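Local coordinates for protein racemase, putative (Roseobacter denitrificans, PDB 3TCS) that binds magnesium and is a putative racemase of the mandelate racemase/muconate lactonizing enzyme family, possibly with hydro-lyase activity, at residues B[296-301]-B[325-330]; B[237-242]-B[265-270]; B[80-85]-B[290-295]. All blocks are in the same frame, centred on the assembly; numbering follows the deposited sequence.

Contact 1 of 3, residues B[296-301]-B[325-330]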
loop_
_atom_site.group_PDB
_atom_site.type_symbol
_atom_site.label_atom_id
_atom_site.label_comp_id
_atom_site.label_asym_id
_atom_site.label_seq_id
_atom_site.Cartn_x
_atom_site.Cartn_y
_atom_site.Cartn_z
ATOM N N MET B 296 -6.530 -19.326 -6.180
ATOM C CA MET B 296 -7.550 -19.117 -5.147
ATOM C C MET B 296 -8.912 -19.177 -5.822
ATOM O O MET B 296 -9.839 -19.829 -5.338
ATOM C CB MET B 296 -7.422 -17.741 -4.500
ATOM C CG MET B 296 -6.188 -17.499 -3.668
ATOM S SD MET B 296 -6.203 -15.792 -3.079
ATOM C CE MET B 296 -4.563 -15.680 -2.350
ATOM N N ALA B 297 -9.023 -18.464 -6.939
ATOM C CA ALA B 297 -10.263 -18.406 -7.701
ATOM C C ALA B 297 -10.622 -19.764 -8.288
ATOM O O ALA B 297 -11.774 -20.200 -8.203
ATOM C CB ALA B 297 -10.141 -17.376 -8.819
ATOM N N ARG B 298 -9.635 -20.431 -8.879
ATOM C CA ARG B 298 -9.867 -21.733 -9.491
ATOM C C ARG B 298 -10.447 -22.726 -8.486
ATOM O O ARG B 298 -11.472 -23.364 -8.749
ATOM C CB ARG B 298 -8.566 -22.297 -10.069
ATOM C CG ARG B 298 -8.762 -23.572 -10.890
ATOM C CD ARG B 298 -7.515 -24.452 -10.861
ATOM N NE ARG B 298 -7.201 -24.875 -9.497
ATOM C CZ ARG B 298 -7.947 -25.705 -8.773
ATOM N NH1 ARG B 298 -9.061 -26.223 -9.278
ATOM N NH2 ARG B 298 -7.592 -26.003 -7.531
ATOM N N ALA B 299 -9.799 -22.855 -7.333
ATOM C CA ALA B 299 -10.269 -23.787 -6.311
ATOM C C ALA B 299 -11.690 -23.458 -5.853
ATOM O O ALA B 299 -12.452 -24.349 -5.475
ATOM C CB ALA B 299 -9.314 -23.775 -5.114
ATOM N N ALA B 300 -12.043 -22.175 -5.901
ATOM C CA ALA B 300 -13.359 -21.713 -5.482
ATOM C C ALA B 300 -14.398 -21.781 -6.601
ATOM O O ALA B 300 -15.584 -21.564 -6.366
ATOM C CB ALA B 300 -13.256 -20.289 -4.953
ATOM N N GLY B 301 -13.948 -22.080 -7.813
ATOM C CA GLY B 301 -14.863 -22.178 -8.934
ATOM C C GLY B 301 -15.172 -20.855 -9.606
ATOM O O GLY B 301 -16.121 -20.768 -10.387
ATOM N N ILE B 325 -4.367 -20.040 -18.159
ATOM C CA ILE B 325 -5.121 -20.436 -16.972
ATOM C C ILE B 325 -6.344 -21.301 -17.284
ATOM O O ILE B 325 -6.977 -21.145 -18.326
ATOM C CB ILE B 325 -5.527 -19.199 -16.139
ATOM C CG1 ILE B 325 -6.450 -18.290 -16.944
ATOM C CG2 ILE B 325 -4.270 -18.433 -15.718
ATOM C CD1 ILE B 325 -7.056 -17.163 -16.113
ATOM N N PRO B 326 -6.688 -22.232 -16.375
ATOM C CA PRO B 326 -7.830 -23.138 -16.549
ATOM C C PRO B 326 -9.207 -22.538 -16.276
ATOM O O PRO B 326 -10.228 -23.125 -16.647
ATOM C CB PRO B 326 -7.512 -24.266 -15.575
ATOM C CG PRO B 326 -6.912 -23.525 -14.427
ATOM C CD PRO B 326 -5.960 -22.550 -15.132
ATOM N N ASN B 327 -9.238 -21.384 -15.623
ATOM C CA ASN B 327 -10.502 -20.736 -15.280
ATOM C C ASN B 327 -10.584 -19.318 -15.843
ATOM O O ASN B 327 -10.940 -18.373 -15.138
ATOM C CB ASN B 327 -10.660 -20.708 -13.753
ATOM C CG ASN B 327 -9.492 -20.012 -13.056
ATOM O OD1 ASN B 327 -8.360 -20.034 -13.549
ATOM N ND2 ASN B 327 -9.759 -19.408 -11.896
ATOM N N ALA B 328 -10.255 -19.175 -17.120
ATOM C CA ALA B 328 -10.298 -17.866 -17.761
ATOM C C ALA B 328 -11.729 -17.384 -17.953
ATOM O O ALA B 328 -12.643 -18.185 -18.177
ATOM C CB ALA B 328 -9.589 -17.922 -19.111
ATOM N N GLY B 329 -11.906 -16.068 -17.862
ATOM C CA GLY B 329 -13.203 -15.456 -18.062
ATOM C C GLY B 329 -13.525 -15.450 -19.547
ATOM O O GLY B 329 -12.836 -16.105 -20.333
ATOM N N LYS B 330 -14.537 -14.680 -19.940
ATOM C CA LYS B 330 -14.991 -14.643 -21.325
ATOM C C LYS B 330 -14.175 -13.835 -22.324
ATOM O O LYS B 330 -14.259 -14.078 -23.525
ATOM C CB LYS B 330 -16.430 -14.122 -21.379
ATOM C CG LYS B 330 -17.414 -14.829 -20.458
ATOM C CD LYS B 330 -18.723 -14.046 -20.405
ATOM C CE LYS B 330 -19.668 -14.591 -19.349
ATOM N NZ LYS B 330 -20.948 -13.822 -19.297
#

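Contact 2 of 3, residues B[237-242]-B[265-270]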
loop_
_atom_site.group_PDB
_atom_site.type_symbol
_atom_site.label_atom_id
_atom_site.label_comp_id
_atom_site.label_asym_id
_atom_site.label_seq_id
_atom_site.Cartn_x
_atom_site.Cartn_y
_atom_site.Cartn_z
ATOM N N TRP B 237 -12.721 -1.086 -1.467
ATOM C CA TRP B 237 -12.187 -1.424 -0.151
ATOM C C TRP B 237 -13.260 -1.825 0.862
ATOM O O TRP B 237 -12.944 -2.122 2.011
ATOM C CB TRP B 237 -11.361 -0.254 0.398
ATOM C CG TRP B 237 -12.108 1.051 0.496
ATOM C CD1 TRP B 237 -12.826 1.509 1.564
ATOM C CD2 TRP B 237 -12.216 2.056 -0.521
ATOM N NE1 TRP B 237 -13.371 2.736 1.276
ATOM C CE2 TRP B 237 -13.013 3.097 0.003
ATOM C CE3 TRP B 237 -11.715 2.177 -1.824
ATOM C CZ2 TRP B 237 -13.323 4.248 -0.730
ATOM C CZ3 TRP B 237 -12.024 3.323 -2.557
ATOM C CH2 TRP B 237 -12.821 4.343 -2.003
ATOM N N GLU B 238 -14.522 -1.824 0.437
ATOM C CA GLU B 238 -15.635 -2.220 1.305
ATOM C C GLU B 238 -16.209 -3.528 0.771
ATOM O O GLU B 238 -17.257 -3.545 0.119
ATOM C CB GLU B 238 -16.731 -1.149 1.310
ATOM C CG GLU B 238 -16.335 0.171 1.958
ATOM C CD GLU B 238 -15.958 0.022 3.423
ATOM O OE1 GLU B 238 -16.518 -0.863 4.101
ATOM O OE2 GLU B 238 -15.111 0.802 3.906
ATOM N N LEU B 239 -15.515 -4.624 1.056
ATOM C CA LEU B 239 -15.919 -5.939 0.581
ATOM C C LEU B 239 -17.364 -6.310 0.900
ATOM O O LEU B 239 -18.059 -6.879 0.056
ATOM C CB LEU B 239 -14.971 -7.003 1.141
ATOM C CG LEU B 239 -13.502 -6.842 0.737
ATOM C CD1 LEU B 239 -12.664 -7.915 1.416
ATOM C CD2 LEU B 239 -13.370 -6.935 -0.778
ATOM N N ALA B 240 -17.813 -5.991 2.112
ATOM C CA ALA B 240 -19.176 -6.311 2.528
ATOM C C ALA B 240 -20.232 -5.608 1.669
ATOM O O ALA B 240 -21.281 -6.181 1.377
ATOM C CB ALA B 240 -19.369 -5.953 3.999
ATOM N N GLN B 241 -19.960 -4.368 1.277
ATOM C CA GLN B 241 -20.891 -3.618 0.439
ATOM C C GLN B 241 -21.014 -4.292 -0.925
ATOM O O GLN B 241 -22.116 -4.512 -1.429
ATOM C CB GLN B 241 -20.405 -2.179 0.252
ATOM C CG GLN B 241 -20.677 -1.265 1.436
ATOM C CD GLN B 241 -20.146 0.136 1.211
ATOM O OE1 GLN B 241 -20.195 0.662 0.096
ATOM N NE2 GLN B 241 -19.647 0.755 2.274
ATOM N N THR B 242 -19.873 -4.619 -1.517
ATOM C CA THR B 242 -19.851 -5.279 -2.813
ATOM C C THR B 242 -20.599 -6.613 -2.741
ATOM O O THR B 242 -21.381 -6.953 -3.634
ATOM C CB THR B 242 -18.399 -5.538 -3.267
ATOM O OG1 THR B 242 -17.689 -4.292 -3.321
ATOM C CG2 THR B 242 -18.375 -6.203 -4.639
ATOM N N TRP B 265 -7.156 -10.642 -1.049
ATOM C CA TRP B 265 -7.674 -11.425 -2.163
ATOM C C TRP B 265 -8.296 -12.711 -1.612
ATOM O O TRP B 265 -9.384 -13.118 -2.027
ATOM C CB TRP B 265 -6.550 -11.785 -3.140
ATOM C CG TRP B 265 -6.440 -10.835 -4.281
ATOM C CD1 TRP B 265 -5.421 -9.963 -4.532
ATOM C CD2 TRP B 265 -7.399 -10.650 -5.327
ATOM N NE1 TRP B 265 -5.688 -9.242 -5.673
ATOM C CE2 TRP B 265 -6.896 -9.645 -6.181
ATOM C CE3 TRP B 265 -8.638 -11.236 -5.626
ATOM C CZ2 TRP B 265 -7.589 -9.209 -7.316
ATOM C CZ3 TRP B 265 -9.328 -10.802 -6.755
ATOM C CH2 TRP B 265 -8.798 -9.797 -7.586
ATOM N N GLN B 266 -7.601 -13.344 -0.670
ATOM C CA GLN B 266 -8.101 -14.574 -0.064
ATOM C C GLN B 266 -9.436 -14.314 0.640
ATOM O O GLN B 266 -10.370 -15.116 0.547
ATOM C CB GLN B 266 -7.089 -15.128 0.945
ATOM C CG GLN B 266 -7.429 -16.520 1.458
ATOM C CD GLN B 266 -7.132 -17.605 0.441
ATOM O OE1 GLN B 266 -5.975 -17.850 0.096
ATOM N NE2 GLN B 266 -8.178 -18.257 -0.049
ATOM N N ARG B 267 -9.528 -13.193 1.349
ATOM C CA ARG B 267 -10.761 -12.853 2.051
ATOM C C ARG B 267 -11.905 -12.606 1.066
ATOM O O ARG B 267 -13.019 -13.093 1.260
ATOM C CB ARG B 267 -10.559 -11.609 2.912
ATOM C CG ARG B 267 -11.759 -11.265 3.771
ATOM C CD ARG B 267 -11.638 -9.871 4.365
ATOM N NE ARG B 267 -12.817 -9.524 5.153
ATOM C CZ ARG B 267 -13.184 -8.281 5.443
ATOM N NH1 ARG B 267 -12.465 -7.252 5.007
ATOM N NH2 ARG B 267 -14.273 -8.065 6.168
ATOM N N MET B 268 -11.622 -11.844 0.012
ATOM C CA MET B 268 -12.625 -11.522 -1.008
ATOM C C MET B 268 -13.201 -12.783 -1.652
ATOM O O MET B 268 -14.416 -12.913 -1.831
ATOM C CB MET B 268 -11.999 -10.652 -2.107
ATOM C CG MET B 268 -12.994 -10.147 -3.148
ATOM S SD MET B 268 -12.198 -9.650 -4.700
ATOM C CE MET B 268 -10.975 -8.467 -4.096
ATOM N N ILE B 269 -12.320 -13.708 -2.004
ATOM C CA ILE B 269 -12.733 -14.950 -2.641
ATOM C C ILE B 269 -13.434 -15.894 -1.667
ATOM O O ILE B 269 -14.472 -16.472 -1.999
ATOM C CB ILE B 269 -11.514 -15.630 -3.312
ATOM C CG1 ILE B 269 -11.050 -14.751 -4.486
ATOM C CG2 ILE B 269 -11.879 -17.033 -3.796
ATOM C CD1 ILE B 269 -9.784 -15.222 -5.184
ATOM N N ASP B 270 -12.890 -16.030 -0.462
ATOM C CA ASP B 270 -13.494 -16.895 0.546
ATOM C C ASP B 270 -14.935 -16.476 0.854
ATOM O O ASP B 270 -15.811 -17.328 1.026
ATOM C CB ASP B 270 -12.693 -16.856 1.857
ATOM C CG ASP B 270 -11.343 -17.553 1.752
ATOM O OD1 ASP B 270 -11.043 -18.160 0.704
ATOM O OD2 ASP B 270 -10.574 -17.494 2.738
#

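Contact 3 of 3, residues B[80-85]-B[290-295]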
loop_
_atom_site.group_PDB
_atom_site.type_symbol
_atom_site.label_atom_id
_atom_site.label_comp_id
_atom_site.label_asym_id
_atom_site.label_seq_id
_atom_site.Cartn_x
_atom_site.Cartn_y
_atom_site.Cartn_z
ATOM N N ASP B 80 12.992 -20.381 -7.988
ATOM C CA ASP B 80 11.781 -20.285 -7.180
ATOM C C ASP B 80 11.479 -18.802 -7.004
ATOM O O ASP B 80 11.717 -18.215 -5.946
ATOM C CB ASP B 80 11.981 -20.949 -5.816
ATOM C CG ASP B 80 10.726 -20.905 -4.963
ATOM O OD1 ASP B 80 9.653 -20.535 -5.495
ATOM O OD2 ASP B 80 10.810 -21.246 -3.762
ATOM N N LEU B 81 10.962 -18.204 -8.068
ATOM C CA LEU B 81 10.638 -16.787 -8.073
ATOM C C LEU B 81 9.575 -16.437 -7.031
ATOM O O LEU B 81 9.630 -15.372 -6.418
ATOM C CB LEU B 81 10.182 -16.378 -9.476
ATOM C CG LEU B 81 9.836 -14.909 -9.720
ATOM C CD1 LEU B 81 11.009 -14.017 -9.316
ATOM C CD2 LEU B 81 9.492 -14.724 -11.191
ATOM N N ASP B 82 8.620 -17.340 -6.818
ATOM C CA ASP B 82 7.557 -17.109 -5.842
ATOM C C ASP B 82 8.106 -16.830 -4.452
ATOM O O ASP B 82 7.679 -15.890 -3.790
ATOM C CB ASP B 82 6.611 -18.312 -5.776
ATOM C CG ASP B 82 5.388 -18.142 -6.657
ATOM O OD1 ASP B 82 4.688 -17.118 -6.510
ATOM O OD2 ASP B 82 5.124 -19.034 -7.491
ATOM N N ASP B 83 9.048 -17.655 -4.007
ATOM C CA ASP B 83 9.636 -17.466 -2.689
ATOM C C ASP B 83 10.490 -16.206 -2.657
ATOM O O ASP B 83 10.481 -15.472 -1.673
ATOM C CB ASP B 83 10.485 -18.676 -2.296
ATOM C CG ASP B 83 11.081 -18.541 -0.902
ATOM O OD1 ASP B 83 10.312 -18.308 0.058
ATOM O OD2 ASP B 83 12.317 -18.671 -0.767
ATOM N N LEU B 84 11.230 -15.953 -3.733
ATOM C CA LEU B 84 12.074 -14.767 -3.790
ATOM C C LEU B 84 11.226 -13.503 -3.655
ATOM O O LEU B 84 11.611 -12.557 -2.967
ATOM C CB LEU B 84 12.867 -14.744 -5.099
ATOM C CG LEU B 84 13.948 -13.672 -5.266
ATOM C CD1 LEU B 84 14.854 -13.630 -4.045
ATOM C CD2 LEU B 84 14.755 -13.985 -6.518
ATOM N N LEU B 85 10.067 -13.493 -4.309
ATOM C CA LEU B 85 9.159 -12.352 -4.239
ATOM C C LEU B 85 8.611 -12.206 -2.822
ATOM O O LEU B 85 8.398 -11.093 -2.347
ATOM C CB LEU B 85 8.012 -12.525 -5.239
ATOM C CG LEU B 85 8.454 -12.470 -6.705
ATOM C CD1 LEU B 85 7.287 -12.812 -7.627
ATOM C CD2 LEU B 85 8.993 -11.085 -7.006
ATOM N N THR B 290 -0.004 -13.110 -9.480
ATOM C CA THR B 290 -1.324 -13.183 -10.099
ATOM C C THR B 290 -1.770 -14.651 -10.157
ATOM O O THR B 290 -2.945 -14.960 -9.950
ATOM C CB THR B 290 -1.318 -12.586 -11.523
ATOM O OG1 THR B 290 -0.982 -11.193 -11.450
ATOM C CG2 THR B 290 -2.691 -12.733 -12.165
ATOM N N LEU B 291 -0.830 -15.554 -10.429
ATOM C CA LEU B 291 -1.147 -16.980 -10.489
ATOM C C LEU B 291 -1.648 -17.498 -9.135
ATOM O O LEU B 291 -2.417 -18.459 -9.074
ATOM C CB LEU B 291 0.074 -17.784 -10.943
ATOM C CG LEU B 291 0.467 -17.579 -12.412
ATOM C CD1 LEU B 291 1.726 -18.376 -12.732
ATOM C CD2 LEU B 291 -0.684 -18.011 -13.310
ATOM N N ARG B 292 -1.210 -16.867 -8.049
ATOM C CA ARG B 292 -1.671 -17.278 -6.726
ATOM C C ARG B 292 -3.149 -16.920 -6.596
ATOM O O ARG B 292 -3.930 -17.683 -6.034
ATOM C CB ARG B 292 -0.871 -16.586 -5.624
ATOM C CG ARG B 292 0.595 -16.965 -5.606
ATOM C CD ARG B 292 1.295 -16.380 -4.397
ATOM N NE ARG B 292 2.733 -16.253 -4.620
ATOM C CZ ARG B 292 3.574 -15.689 -3.757
ATOM N NH1 ARG B 292 3.117 -15.206 -2.609
ATOM N NH2 ARG B 292 4.866 -15.587 -4.053
ATOM N N VAL B 293 -3.531 -15.760 -7.128
ATOM C CA VAL B 293 -4.926 -15.342 -7.082
ATOM C C VAL B 293 -5.742 -16.230 -8.020
ATOM O O VAL B 293 -6.860 -16.624 -7.697
ATOM C CB VAL B 293 -5.083 -13.860 -7.481
ATOM C CG1 VAL B 293 -6.564 -13.493 -7.602
ATOM C CG2 VAL B 293 -4.418 -12.980 -6.429
ATOM N N VAL B 294 -5.173 -16.548 -9.179
ATOM C CA VAL B 294 -5.844 -17.414 -10.144
ATOM C C VAL B 294 -6.176 -18.759 -9.488
ATOM O O VAL B 294 -7.260 -19.314 -9.695
ATOM C CB VAL B 294 -4.955 -17.656 -11.381
ATOM C CG1 VAL B 294 -5.533 -18.770 -12.243
ATOM C CG2 VAL B 294 -4.841 -16.371 -12.193
ATOM N N GLU B 295 -5.243 -19.282 -8.697
ATOM C CA GLU B 295 -5.465 -20.558 -8.017
ATOM C C GLU B 295 -6.538 -20.431 -6.924
ATOM O O GLU B 295 -7.362 -21.328 -6.755
ATOM C CB GLU B 295 -4.145 -21.072 -7.434
ATOM C CG GLU B 295 -4.245 -22.344 -6.592
ATOM C CD GLU B 295 -4.948 -23.504 -7.293
ATOM O OE1 GLU B 295 -4.858 -23.627 -8.536
ATOM O OE2 GLU B 295 -5.586 -24.316 -6.585
#

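Contact 1 of 3, residues B[296-301]-B[325-330]
Arg298 and Asn327 meet where the end of barrel helix 287-300 faces the loop that leads into strand 332-335, on the outer layer of the TIM-barrel domain of this enolase-like protein. Arg298 is a long chain whose successive atoms do different work. Its CB lies 3.6 Å from Asn327 ND2. Beyond it, CG and CD pass the proline ring, with CD reaching 3.7 Å from Pro326 CG. The arginine chain crosses that ring at about a right angle, and the touching atoms, Arg298 CG and CD and Pro326 CG, are all methylenes; the stiff ring offers a fixed apolar surface on an exposed edge. The chain then bends at chi3 (61°), which takes the charged end away from the loop; there NH2 forms a salt bridge with Glu295, one turn back on the same helix. An arginine suits this place because its aliphatic part covers the proline while its charge remains at the surface.

Asn327 brings a polar group to the helix, but its bonds go to residues flanking 296-301. Its CG stands between the backbone N and the carbonyl carbon (chi1 57°), and this brings the amide nitrogen up against the helix. ND2 donates to the carbonyl O of Leu302 and, weakly, to that of Val294. Alanine is apt at 297, since its small methyl allows the amide to come in beside it, with Ala297 CB 3.7 Å from Asn327 ND2. The helix ends in a Schellman motif at Gly301, where phi is positive (85°); a side chain there would jam against the carbonyl O of Ala300, which glycine avoids. Although Arg298 N lies 3.2 Å from Asn327 ND2, both are donors, so this approach is packing and not a bond.

Contact 2 of 3, residues B[237-242]-B[265-270]
Leu239 fills the gap between two helices with its two methyl branches, each meeting a different residue of 265-270. The apolar packing is the contact of CD2 with Met268, which it crosses at about a right angle, Leu239 CD2 lying 4.0 Å from Met268 CG. Leucine suits this buried place because its bulk is apolar and its forked end puts one methyl on Met268 and the other on Arg267. Within the second helix the flexible methionine turns at chi3 (-54°), and Met268 CE comes over one face of the Trp265 ring, towards its rim.

The other kind of contact is between a methyl and a charged side chain. Leu239 crosses the extended Arg267 chain obliquely, CD1 lying 3.7 Å from both Arg267 CD and Arg267 NH1. Arg267, partly exposed, also packs on Arg267 of the second subunit.

Glu238 takes the N-cap position of helix 239-248, which joins helix 262-270 here on the outside of the barrel. Helix 287-300 covers another side of the latter through Met296 and Val293, while Trp265 and Ile269 pack inward on Val277 of strand 276-277.

Contact 3 of 3, residues B[80-85]-B[290-295]
Arg292 reaches from helix 287-300 to helix 81-91 and holds Asp82 in a salt bridge. Two of its nitrogens converge on a single carboxylate oxygen: Arg292 NE and Arg292 NH2 each donate to Asp82 OD1 at 2.9 Å. The oxygen lies at the guanidinium edge, in its plane, but because it takes both N-H groups neither bond is straight, 148° for NE and 142° for NH2. The carboxylate itself is turned 51° from the guanidinium, so that NE comes from above its plane and NH2 from the anti side. NH2 also lies 2.8 Å from the backbone O of Asp82. The extended chain, with CG anti to the carbonyl carbon, spans the distance between helices whose backbones stay well apart. A long side chain with several N-H groups is what this gap needs.

The third nitrogen, NH1, makes a salt bridge with Asp86, one turn further along helix 81-91, and the two acids together probably strengthen the hold on the guanidinium. Asp80 caps the start of that helix, its OD1 accepting weakly from Asp83 N. Asp83, pointing away from Arg292's helix, pairs with Arg176 of the second subunit.

Around the bridge, buried Leu81 and Leu85 pack on Cys288 of the barrel helix and on helix 98-119, where their apolar bulk is apt. The contact thus ties the N-terminal domain to the C-terminal barrel, the two-domain arrangement characteristic of the enolase superfamily.

Contacts 1 and 3 both use helix 287-300, which sends Arg292 to the N-terminal domain and offers Ala297 and Arg298 to the loop before strand 332-335. Contact 2 does not use that helix as a segment but packs directly on it through 265-270. Contact 2 is the buried one, held by apolar side chains, with an arginine at its edge by the second subunit. Contact 1 is partly buried, combining methylene packing with an amide that satisfies backbone carbonyls. Contact 3 lies at the surface, relies on charge and joins the two domains, whereas contacts 1 and 2 hold pieces of the barrel together.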